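Local coordinates for cytosol aminopeptidase (Coxiella burnetii, PDB 3IJ3), which probably removes N-terminal amino acids from peptides as a metal-dependent, likely manganese-using, aminopeptidase of the M17 family, at residues Leu372-Ala383 and Asp395-Phe403; Ile38-Leu48 and Leu85-Tyr95. All blocks are in the same frame, centred on the assembly; numbering follows the deposited sequence.

Interaction 1: Leu372-Ala383 and Asp395-Phe403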
loop_
_atom_site.group_PDB
_atom_site.type_symbol
_atom_site.label_atom_id
_atom_site.label_comp_id
_atom_site.label_asym_id
_atom_site.label_seq_id
_atom_site.Cartn_x
_atom_site.Cartn_y
_atom_site.Cartn_z
ATOM N N LEU A 372 26.379 1.158 11.985
ATOM C CA LEU A 372 26.695 1.921 13.195
ATOM C C LEU A 372 25.802 1.499 14.363
ATOM O O LEU A 372 24.652 1.931 14.467
ATOM C CB LEU A 372 26.578 3.431 12.905
ATOM C CG LEU A 372 26.963 4.405 14.002
ATOM C CD1 LEU A 372 28.361 4.083 14.533
ATOM C CD2 LEU A 372 26.870 5.869 13.497
ATOM N N PRO A 373 26.293 0.600 15.208
ATOM C CA PRO A 373 25.494 0.160 16.370
ATOM C C PRO A 373 25.106 1.288 17.299
ATOM O O PRO A 373 25.916 2.187 17.552
ATOM C CB PRO A 373 26.456 -0.755 17.112
ATOM C CG PRO A 373 27.352 -1.310 16.031
ATOM C CD PRO A 373 27.508 -0.220 15.033
ATOM N N ALA A 374 23.870 1.247 17.782
ATOM C CA ALA A 374 23.373 2.199 18.741
ATOM C C ALA A 374 23.641 1.715 20.151
ATOM O O ALA A 374 23.374 0.560 20.487
ATOM C CB ALA A 374 21.867 2.382 18.560
ATOM N N LEU A 375 24.146 2.620 20.975
ATOM C CA LEU A 375 24.414 2.364 22.380
ATOM C C LEU A 375 23.501 3.186 23.246
ATOM O O LEU A 375 23.360 4.409 23.038
ATOM C CB LEU A 375 25.842 2.763 22.752
ATOM C CG LEU A 375 26.219 2.858 24.253
ATOM C CD1 LEU A 375 26.165 1.460 24.975
ATOM C CD2 LEU A 375 27.601 3.491 24.435
ATOM N N PHE A 376 22.857 2.527 24.190
ATOM C CA PHE A 376 22.100 3.197 25.236
ATOM C C PHE A 376 22.733 2.776 26.563
ATOM O O PHE A 376 23.106 1.619 26.749
ATOM C CB PHE A 376 20.627 2.792 25.263
ATOM C CG PHE A 376 19.846 3.169 24.028
ATOM C CD1 PHE A 376 19.058 4.323 24.014
ATOM C CD2 PHE A 376 19.915 2.392 22.873
ATOM C CE1 PHE A 376 18.318 4.658 22.882
ATOM C CE2 PHE A 376 19.180 2.735 21.736
ATOM C CZ PHE A 376 18.376 3.836 21.746
ATOM N N ALA A 377 22.816 3.700 27.515
ATOM C CA ALA A 377 23.341 3.354 28.817
ATOM C C ALA A 377 22.689 4.222 29.887
ATOM O O ALA A 377 22.462 5.418 29.684
ATOM C CB ALA A 377 24.859 3.476 28.863
ATOM N N ASN A 378 22.381 3.593 31.017
ATOM C CA ASN A 378 21.727 4.272 32.130
ATOM C C ASN A 378 22.651 5.058 33.025
ATOM O O ASN A 378 22.173 5.766 33.929
ATOM C CB ASN A 378 20.876 3.314 32.958
ATOM C CG ASN A 378 21.690 2.297 33.727
ATOM O OD1 ASN A 378 22.910 2.231 33.592
ATOM N ND2 ASN A 378 21.003 1.476 34.549
ATOM N N GLN A 379 23.957 4.938 32.794
ATOM C CA GLN A 379 24.965 5.673 33.554
ATOM C C GLN A 379 25.937 6.333 32.585
ATOM O O GLN A 379 26.484 5.680 31.686
ATOM C CB GLN A 379 25.703 4.744 34.537
ATOM C CG GLN A 379 24.778 4.282 35.704
ATOM C CD GLN A 379 25.514 3.532 36.780
ATOM O OE1 GLN A 379 26.741 3.546 36.829
ATOM N NE2 GLN A 379 24.760 2.891 37.684
ATOM N N ASP A 380 26.163 7.629 32.772
ATOM C CA ASP A 380 27.030 8.375 31.841
ATOM C C ASP A 380 28.488 7.900 31.769
ATOM O O ASP A 380 29.082 7.873 30.678
ATOM C CB ASP A 380 26.961 9.871 32.120
ATOM C CG ASP A 380 25.600 10.506 31.739
ATOM O OD1 ASP A 380 24.830 9.961 30.909
ATOM O OD2 ASP A 380 25.312 11.595 32.291
ATOM N N SER A 381 29.067 7.510 32.895
ATOM C CA SER A 381 30.457 7.052 32.898
ATOM C C SER A 381 30.636 5.825 32.029
ATOM O O SER A 381 31.621 5.716 31.276
ATOM C CB SER A 381 30.939 6.798 34.317
ATOM O OG SER A 381 30.901 7.992 35.078
ATOM N N LEU A 382 29.683 4.899 32.113
ATOM C CA LEU A 382 29.718 3.695 31.288
ATOM C C LEU A 382 29.632 4.046 29.814
ATOM O O LEU A 382 30.412 3.539 28.980
ATOM C CB LEU A 382 28.574 2.760 31.676
ATOM C CG LEU A 382 28.395 1.475 30.870
ATOM C CD1 LEU A 382 29.703 0.615 30.901
ATOM C CD2 LEU A 382 27.182 0.733 31.462
ATOM N N ALA A 383 28.662 4.888 29.461
ATOM C CA ALA A 383 28.513 5.279 28.061
ATOM C C ALA A 383 29.808 5.945 27.513
ATOM O O ALA A 383 30.284 5.607 26.432
ATOM C CB ALA A 383 27.326 6.204 27.884
ATOM N N ASP A 395 36.007 0.488 16.231
ATOM C CA ASP A 395 34.865 -0.400 16.131
ATOM C C ASP A 395 33.715 0.554 16.455
ATOM O O ASP A 395 33.432 0.807 17.619
ATOM C CB ASP A 395 34.987 -1.528 17.143
ATOM C CG ASP A 395 33.862 -2.521 17.058
ATOM O OD1 ASP A 395 33.155 -2.579 16.024
ATOM O OD2 ASP A 395 33.721 -3.288 18.043
ATOM N N PRO A 396 33.076 1.102 15.420
ATOM C CA PRO A 396 32.125 2.191 15.653
ATOM C C PRO A 396 30.853 1.893 16.419
ATOM O O PRO A 396 30.285 0.828 16.293
ATOM C CB PRO A 396 31.776 2.699 14.241
ATOM C CG PRO A 396 32.304 1.747 13.292
ATOM C CD PRO A 396 33.273 0.807 13.991
ATOM N N LEU A 397 30.448 2.889 17.203
ATOM C CA LEU A 397 29.217 2.873 17.948
ATOM C C LEU A 397 28.829 4.329 18.191
ATOM O O LEU A 397 29.677 5.232 18.091
ATOM C CB LEU A 397 29.343 2.059 19.233
ATOM C CG LEU A 397 30.237 2.437 20.366
ATOM C CD1 LEU A 397 29.526 3.459 21.247
ATOM C CD2 LEU A 397 30.611 1.191 21.208
ATOM N N TRP A 398 27.552 4.553 18.487
ATOM C CA TRP A 398 27.074 5.899 18.723
ATOM C C TRP A 398 26.003 5.858 19.779
ATOM O O TRP A 398 25.085 5.052 19.705
ATOM C CB TRP A 398 26.526 6.525 17.422
ATOM C CG TRP A 398 26.319 8.013 17.540
ATOM C CD1 TRP A 398 25.145 8.685 17.866
ATOM C CD2 TRP A 398 27.317 9.008 17.409
ATOM N NE1 TRP A 398 25.389 10.020 17.924
ATOM C CE2 TRP A 398 26.705 10.254 17.649
ATOM C CE3 TRP A 398 28.687 8.974 17.106
ATOM C CZ2 TRP A 398 27.405 11.454 17.566
ATOM C CZ3 TRP A 398 29.384 10.171 17.043
ATOM C CH2 TRP A 398 28.742 11.390 17.272
ATOM N N ARG A 399 26.073 6.787 20.726
ATOM C CA ARG A 399 25.092 6.798 21.809
ATOM C C ARG A 399 23.770 7.472 21.400
ATOM O O ARG A 399 23.775 8.551 20.759
ATOM C CB ARG A 399 25.652 7.529 23.020
ATOM C CG ARG A 399 24.809 7.324 24.287
ATOM C CD ARG A 399 25.253 8.205 25.457
ATOM N NE ARG A 399 24.585 7.809 26.693
ATOM C CZ ARG A 399 24.787 8.408 27.865
ATOM N NH1 ARG A 399 25.628 9.424 27.958
ATOM N NH2 ARG A 399 24.138 7.982 28.946
ATOM N N LEU A 400 22.664 6.823 21.772
ATOM C CA LEU A 400 21.318 7.374 21.620
ATOM C C LEU A 400 20.773 7.534 23.045
ATOM O O LEU A 400 21.221 6.856 23.961
ATOM C CB LEU A 400 20.421 6.510 20.738
ATOM C CG LEU A 400 20.803 6.491 19.247
ATOM C CD1 LEU A 400 19.800 5.579 18.483
ATOM C CD2 LEU A 400 20.828 7.871 18.632
ATOM N N PRO A 401 19.793 8.418 23.225
ATOM C CA PRO A 401 19.332 8.725 24.576
ATOM C C PRO A 401 18.174 7.936 25.156
ATOM O O PRO A 401 17.244 7.541 24.431
ATOM C CB PRO A 401 18.867 10.181 24.422
ATOM C CG PRO A 401 18.266 10.196 23.023
ATOM C CD PRO A 401 19.196 9.329 22.213
ATOM N N LEU A 402 18.215 7.735 26.473
ATOM C CA LEU A 402 17.079 7.172 27.205
ATOM C C LEU A 402 16.285 8.441 27.584
ATOM O O LEU A 402 16.354 8.933 28.731
ATOM C CB LEU A 402 17.550 6.349 28.408
ATOM C CG LEU A 402 18.209 5.014 28.120
ATOM C CD1 LEU A 402 18.989 4.473 29.318
ATOM C CD2 LEU A 402 17.186 3.990 27.635
ATOM N N PHE A 403 15.595 9.015 26.580
ATOM C CA PHE A 403 14.879 10.287 26.713
ATOM C C PHE A 403 13.586 10.064 27.492
ATOM O O PHE A 403 12.599 9.597 26.951
ATOM C CB PHE A 403 14.642 10.891 25.345
ATOM C CG PHE A 403 14.184 12.302 25.372
ATOM C CD1 PHE A 403 14.990 13.294 25.908
ATOM C CD2 PHE A 403 12.964 12.672 24.824
ATOM C CE1 PHE A 403 14.574 14.608 25.929
ATOM C CE2 PHE A 403 12.546 13.993 24.844
ATOM C CZ PHE A 403 13.341 14.956 25.393
HETATM O O HOH W 1 21.997 6.403 26.620
#
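Arg399 leaves its backbone with CG trans to N (chi1 -168°) and stays extended as far as NE; this carries its guanidinium to Ala377 O, Asp380 and Ala383. Asp380 turns its carboxylate to meet it, with CG on the side of its own backbone N (chi1 -70°). The contact joins the two strands of a beta-alpha-beta unit: strand 374-377, helix 380-393 and strand 398-399. Three backbone hydrogen bonds pair the strands in parallel, among them Leu375 N to Trp398 O at 2.9 Å. NH1 and NH2 of Arg399 both grip one oxygen, OD1 of Asp380, in a salt bridge; the carboxylate and guanidinium planes stand 82° apart. Arg399 NH2 also donates to Ala377 O at 3.2 Å, within the guanidinium plane. Ala383 CB sits over the centre of one guanidinium face, 3.4 Å from Arg399 CZ. These contacts together fix the rotation of the group. Leu400 CD1 touches Ala374 CB, and Leu400 CB lies 3.5 Å from Phe376 CZ. The edge of the Phe376 ring meets Pro401 O nearly in plane. Strand 445-454 flanks strand 374-377 in the sheet. Trp398 NE1 bonds to the backbone O of Arg399 of the second subunit. One water accepts from Ala377 N and Arg399 NE and donates to Leu400 O, 2.8 Å from the water oxygen.

Interaction 2: Ile38-Leu48 and Leu85-Tyr95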
loop_
_atom_site.group_PDB
_atom_site.type_symbol
_atom_site.label_atom_id
_atom_site.label_comp_id
_atom_site.label_asym_id
_atom_site.label_seq_id
_atom_site.Cartn_x
_atom_site.Cartn_y
_atom_site.Cartn_z
ATOM N N ILE A 38 56.210 -14.557 0.585
ATOM C CA ILE A 38 56.070 -13.400 -0.319
ATOM C C ILE A 38 55.579 -12.180 0.475
ATOM O O ILE A 38 54.501 -12.228 1.098
ATOM C CB ILE A 38 55.052 -13.697 -1.435
ATOM C CG1 ILE A 38 55.454 -14.952 -2.208
ATOM C CG2 ILE A 38 54.894 -12.478 -2.387
ATOM C CD1 ILE A 38 54.340 -15.530 -3.079
ATOM N N PRO A 39 56.371 -11.096 0.508
ATOM C CA PRO A 39 55.911 -9.936 1.260
ATOM C C PRO A 39 54.743 -9.182 0.619
ATOM O O PRO A 39 54.676 -9.059 -0.606
ATOM C CB PRO A 39 57.145 -9.032 1.313
ATOM C CG PRO A 39 57.935 -9.395 0.070
ATOM C CD PRO A 39 57.715 -10.891 -0.076
ATOM N N ILE A 40 53.823 -8.724 1.474
ATOM C CA ILE A 40 52.709 -7.857 1.096
ATOM C C ILE A 40 53.037 -6.543 1.794
ATOM O O ILE A 40 53.219 -6.507 3.017
ATOM C CB ILE A 40 51.366 -8.381 1.572
ATOM C CG1 ILE A 40 51.053 -9.724 0.898
ATOM C CG2 ILE A 40 50.291 -7.377 1.262
ATOM C CD1 ILE A 40 49.760 -10.392 1.439
ATOM N N GLN A 41 53.098 -5.464 1.030
ATOM C CA GLN A 41 53.476 -4.162 1.572
ATOM C C GLN A 41 52.429 -3.090 1.285
ATOM O O GLN A 41 52.084 -2.873 0.130
ATOM C CB GLN A 41 54.808 -3.743 0.945
ATOM C CG GLN A 41 55.331 -2.352 1.360
ATOM C CD GLN A 41 56.658 -2.030 0.738
ATOM O OE1 GLN A 41 57.262 -2.872 0.055
ATOM N NE2 GLN A 41 57.130 -0.794 0.950
ATOM N N PRO A 42 51.937 -2.401 2.333
ATOM C CA PRO A 42 50.975 -1.339 2.065
ATOM C C PRO A 42 51.656 -0.139 1.405
ATOM O O PRO A 42 52.849 0.128 1.637
ATOM C CB PRO A 42 50.450 -0.974 3.463
ATOM C CG PRO A 42 51.595 -1.263 4.358
ATOM C CD PRO A 42 52.255 -2.492 3.771
ATOM N N MET A 43 50.897 0.582 0.594
ATOM C CA MET A 43 51.435 1.707 -0.142
ATOM C C MET A 43 50.375 2.760 -0.410
ATOM O O MET A 43 49.225 2.446 -0.679
ATOM C CB MET A 43 51.982 1.183 -1.490
ATOM C CG MET A 43 52.666 2.216 -2.415
ATOM S SD MET A 43 54.078 3.015 -1.658
ATOM C CE MET A 43 55.231 1.672 -1.349
ATOM N N MET A 44 50.772 4.023 -0.291
ATOM C CA MET A 44 49.901 5.135 -0.622
ATOM C C MET A 44 50.541 5.845 -1.804
ATOM O O MET A 44 51.762 5.753 -1.999
ATOM C CB MET A 44 49.698 6.079 0.563
ATOM C CG MET A 44 48.926 5.448 1.697
ATOM S SD MET A 44 48.388 6.628 2.928
ATOM C CE MET A 44 47.078 7.491 2.050
ATOM N N PRO A 45 49.727 6.537 -2.614
ATOM C CA PRO A 45 50.228 7.227 -3.792
ATOM C C PRO A 45 51.441 8.120 -3.569
ATOM O O PRO A 45 52.377 8.100 -4.372
ATOM C CB PRO A 45 49.032 8.074 -4.227
ATOM C CG PRO A 45 47.861 7.316 -3.767
ATOM C CD PRO A 45 48.263 6.661 -2.486
ATOM N N ASP A 46 51.428 8.899 -2.487
ATOM C CA ASP A 46 52.516 9.837 -2.221
ATOM C C ASP A 46 53.861 9.195 -1.965
ATOM O O ASP A 46 54.895 9.821 -2.219
ATOM C CB ASP A 46 52.170 10.761 -1.045
ATOM C CG ASP A 46 51.075 11.787 -1.389
ATOM O OD1 ASP A 46 50.671 11.909 -2.571
ATOM O OD2 ASP A 46 50.631 12.488 -0.464
ATOM N N GLU A 47 53.863 7.968 -1.460
ATOM C CA GLU A 47 55.123 7.281 -1.154
ATOM C C GLU A 47 55.659 6.432 -2.289
ATOM O O GLU A 47 56.812 6.012 -2.262
ATOM C CB GLU A 47 54.978 6.394 0.098
ATOM C CG GLU A 47 55.006 7.172 1.419
ATOM C CD GLU A 47 53.797 8.057 1.603
ATOM O OE1 GLU A 47 52.675 7.520 1.549
ATOM O OE2 GLU A 47 53.975 9.278 1.823
ATOM N N LEU A 48 54.838 6.190 -3.298
ATOM C CA LEU A 48 55.241 5.282 -4.373
ATOM C C LEU A 48 56.462 5.742 -5.190
ATOM O O LEU A 48 57.368 4.942 -5.429
ATOM C CB LEU A 48 54.026 4.930 -5.251
ATOM C CG LEU A 48 54.211 3.895 -6.354
ATOM C CD1 LEU A 48 54.792 2.607 -5.803
ATOM C CD2 LEU A 48 52.855 3.654 -7.053
ATOM N N LEU A 85 56.500 -14.837 -8.015
ATOM C CA LEU A 85 56.060 -13.598 -7.363
ATOM C C LEU A 85 57.096 -13.122 -6.328
ATOM O O LEU A 85 57.470 -13.867 -5.413
ATOM C CB LEU A 85 54.677 -13.823 -6.722
ATOM C CG LEU A 85 53.802 -12.667 -6.221
ATOM C CD1 LEU A 85 53.461 -11.709 -7.335
ATOM C CD2 LEU A 85 52.498 -13.186 -5.602
ATOM N N GLN A 86 57.528 -11.873 -6.468
ATOM C CA GLN A 86 58.520 -11.266 -5.594
ATOM C C GLN A 86 57.855 -10.546 -4.397
ATOM O O GLN A 86 58.323 -10.643 -3.260
ATOM C CB GLN A 86 59.303 -10.207 -6.404
ATOM C CG GLN A 86 60.330 -9.396 -5.622
ATOM C CD GLN A 86 60.953 -8.261 -6.443
ATOM O OE1 GLN A 86 61.089 -7.156 -5.953
ATOM N NE2 GLN A 86 61.288 -8.528 -7.695
ATOM N N ARG A 87 56.773 -9.831 -4.676
ATOM C CA ARG A 87 56.120 -8.965 -3.680
ATOM C C ARG A 87 54.797 -8.501 -4.167
ATOM O O ARG A 87 54.560 -8.445 -5.365
ATOM C CB ARG A 87 57.014 -7.716 -3.463
ATOM C CG ARG A 87 56.417 -6.516 -2.680
ATOM C CD ARG A 87 57.448 -5.350 -2.574
ATOM N NE ARG A 87 58.705 -5.850 -2.033
ATOM C CZ ARG A 87 58.998 -5.964 -0.736
ATOM N NH1 ARG A 87 58.153 -5.555 0.214
ATOM N NH2 ARG A 87 60.171 -6.472 -0.388
ATOM N N VAL A 88 53.911 -8.161 -3.238
ATOM C CA VAL A 88 52.632 -7.601 -3.612
ATOM C C VAL A 88 52.465 -6.250 -2.918
ATOM O O VAL A 88 52.600 -6.145 -1.695
ATOM C CB VAL A 88 51.446 -8.524 -3.263
ATOM C CG1 VAL A 88 50.094 -7.837 -3.585
ATOM C CG2 VAL A 88 51.556 -9.852 -4.032
ATOM N N LEU A 89 52.222 -5.204 -3.692
ATOM C CA LEU A 89 51.923 -3.900 -3.106
ATOM C C LEU A 89 50.408 -3.817 -2.957
ATOM O O LEU A 89 49.671 -4.234 -3.844
ATOM C CB LEU A 89 52.389 -2.736 -3.993
ATOM C CG LEU A 89 53.858 -2.730 -4.366
ATOM C CD1 LEU A 89 54.145 -1.580 -5.376
ATOM C CD2 LEU A 89 54.676 -2.609 -3.108
ATOM N N LEU A 90 49.945 -3.314 -1.821
ATOM C CA LEU A 90 48.514 -3.099 -1.563
ATOM C C LEU A 90 48.259 -1.602 -1.348
ATOM O O LEU A 90 48.805 -0.989 -0.426
ATOM C CB LEU A 90 48.049 -3.871 -0.311
ATOM C CG LEU A 90 46.630 -3.604 0.198
ATOM C CD1 LEU A 90 45.563 -4.103 -0.804
ATOM C CD2 LEU A 90 46.437 -4.220 1.621
ATOM N N GLY A 91 47.426 -1.007 -2.189
ATOM C CA GLY A 91 47.069 0.397 -1.994
ATOM C C GLY A 91 46.187 0.488 -0.749
ATOM O O GLY A 91 45.266 -0.305 -0.596
ATOM N N VAL A 92 46.490 1.420 0.148
ATOM C CA VAL A 92 45.690 1.609 1.360
ATOM C C VAL A 92 45.118 3.044 1.463
ATOM O O VAL A 92 45.714 3.989 0.929
ATOM C CB VAL A 92 46.510 1.245 2.631
ATOM C CG1 VAL A 92 46.940 -0.241 2.576
ATOM C CG2 VAL A 92 47.728 2.137 2.781
ATOM N N SER A 93 43.942 3.168 2.080
ATOM C CA SER A 93 43.253 4.472 2.260
ATOM C C SER A 93 44.102 5.366 3.158
ATOM O O SER A 93 44.118 6.597 3.035
ATOM C CB SER A 93 41.889 4.270 2.915
ATOM O OG SER A 93 41.122 3.289 2.248
ATOM N N ASP A 94 44.788 4.709 4.101
ATOM C CA ASP A 94 45.705 5.340 5.064
ATOM C C ASP A 94 46.538 4.205 5.712
ATOM O O ASP A 94 46.106 3.051 5.672
ATOM C CB ASP A 94 44.916 6.104 6.126
ATOM C CG ASP A 94 45.803 6.940 7.027
ATOM O OD1 ASP A 94 46.928 7.297 6.605
ATOM O OD2 ASP A 94 45.367 7.252 8.149
ATOM N N TYR A 95 47.714 4.503 6.290
ATOM C CA TYR A 95 48.524 3.452 6.923
ATOM C C TYR A 95 47.937 2.885 8.232
ATOM O O TYR A 95 48.425 1.868 8.738
ATOM C CB TYR A 95 49.983 3.899 7.089
ATOM C CG TYR A 95 50.697 4.075 5.759
ATOM C CD1 TYR A 95 51.156 2.969 5.036
ATOM C CD2 TYR A 95 50.922 5.344 5.222
ATOM C CE1 TYR A 95 51.831 3.138 3.789
ATOM C CE2 TYR A 95 51.578 5.513 3.991
ATOM C CZ TYR A 95 52.025 4.413 3.286
ATOM O OH TYR A 95 52.671 4.604 2.084
#
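Met44 lies against Tyr95, and its side chain can be followed outward atom by atom. Met44 CB faces the phenol end of the ring, 3.7 Å from Tyr95 OH. Met44 CG stands over the ring face in a CH-pi contact, 3.9 Å from the centroid of the Tyr95 ring. It also touches Val92 CG2. Met44 SD continues obliquely past the same ring, 3.5 Å from Tyr95 CE2, as a Met-aromatic contact. The chain then bends at chi3 (72°), and CE ends near Ser93 O, a doubtful contact because Ser93 has two conformers. Tyr95 OH makes two hydrogen bonds: Tyr95 OH accepts from Met44 N at 3.1 Å and donates to Glu47 OE1 at 3.0 Å, reaching that oxygen on its anti side. Glu47 OE1 and Pro42 O both lie at the ring edge, near its plane.

Upstream of this cluster, strands 38-43 and 85-91 run parallel in the mixed sheet of the N-terminal domain. Five backbone hydrogen bonds alternate between them, from Val88 N to Pro39 O through Val92 N to Met43 O. Strand 111-114 flanks 38-43, and antiparallel strand 75-79 flanks 85-91, where Gln86 and Arg87 both face Ile78 in a classic beta bulge. Ile40, Pro42, Val88 and Leu90 share one face of the sheet. Gln41, Met43 and Leu89 lie on the other face, where Trp51 of helix 48-52 touches all three.

Arg87 bends at chi3 (-53°) and lays its guanidinium against the Pro39 ring. Pro39 CG sits over the centre of one guanidinium face, 3.7 Å from Arg87 CZ. Gln41, extended beyond CG, brings OE1 to 2.8 Å from Arg87 NH1, with the amide and guanidinium planes 83° apart.

Overall arrangement
From the N terminus, the chain first passes through strand 38-43. It then runs through helices 48-52 and 57-66 and strand 75-79. Interaction 2 closes this loop when strand 85-91 pairs with 38-43, within the N-terminal domain. Much later, in the catalytic domain, strand 374-377 leads into helix 380-393. Interaction 1 closes that shorter loop at strand 398-399, within the large sheet. The two loops follow in series and neither nest nor cross. The centres of interactions 1 and 2 lie about 37 Å apart. The nearest atoms of interactions 1 and 2 are about 14 Å apart. Interaction 2 joins strands of the N-terminal sheet and interaction 1 joins strands of the catalytic sheet. Interaction 1 also borders a second subunit.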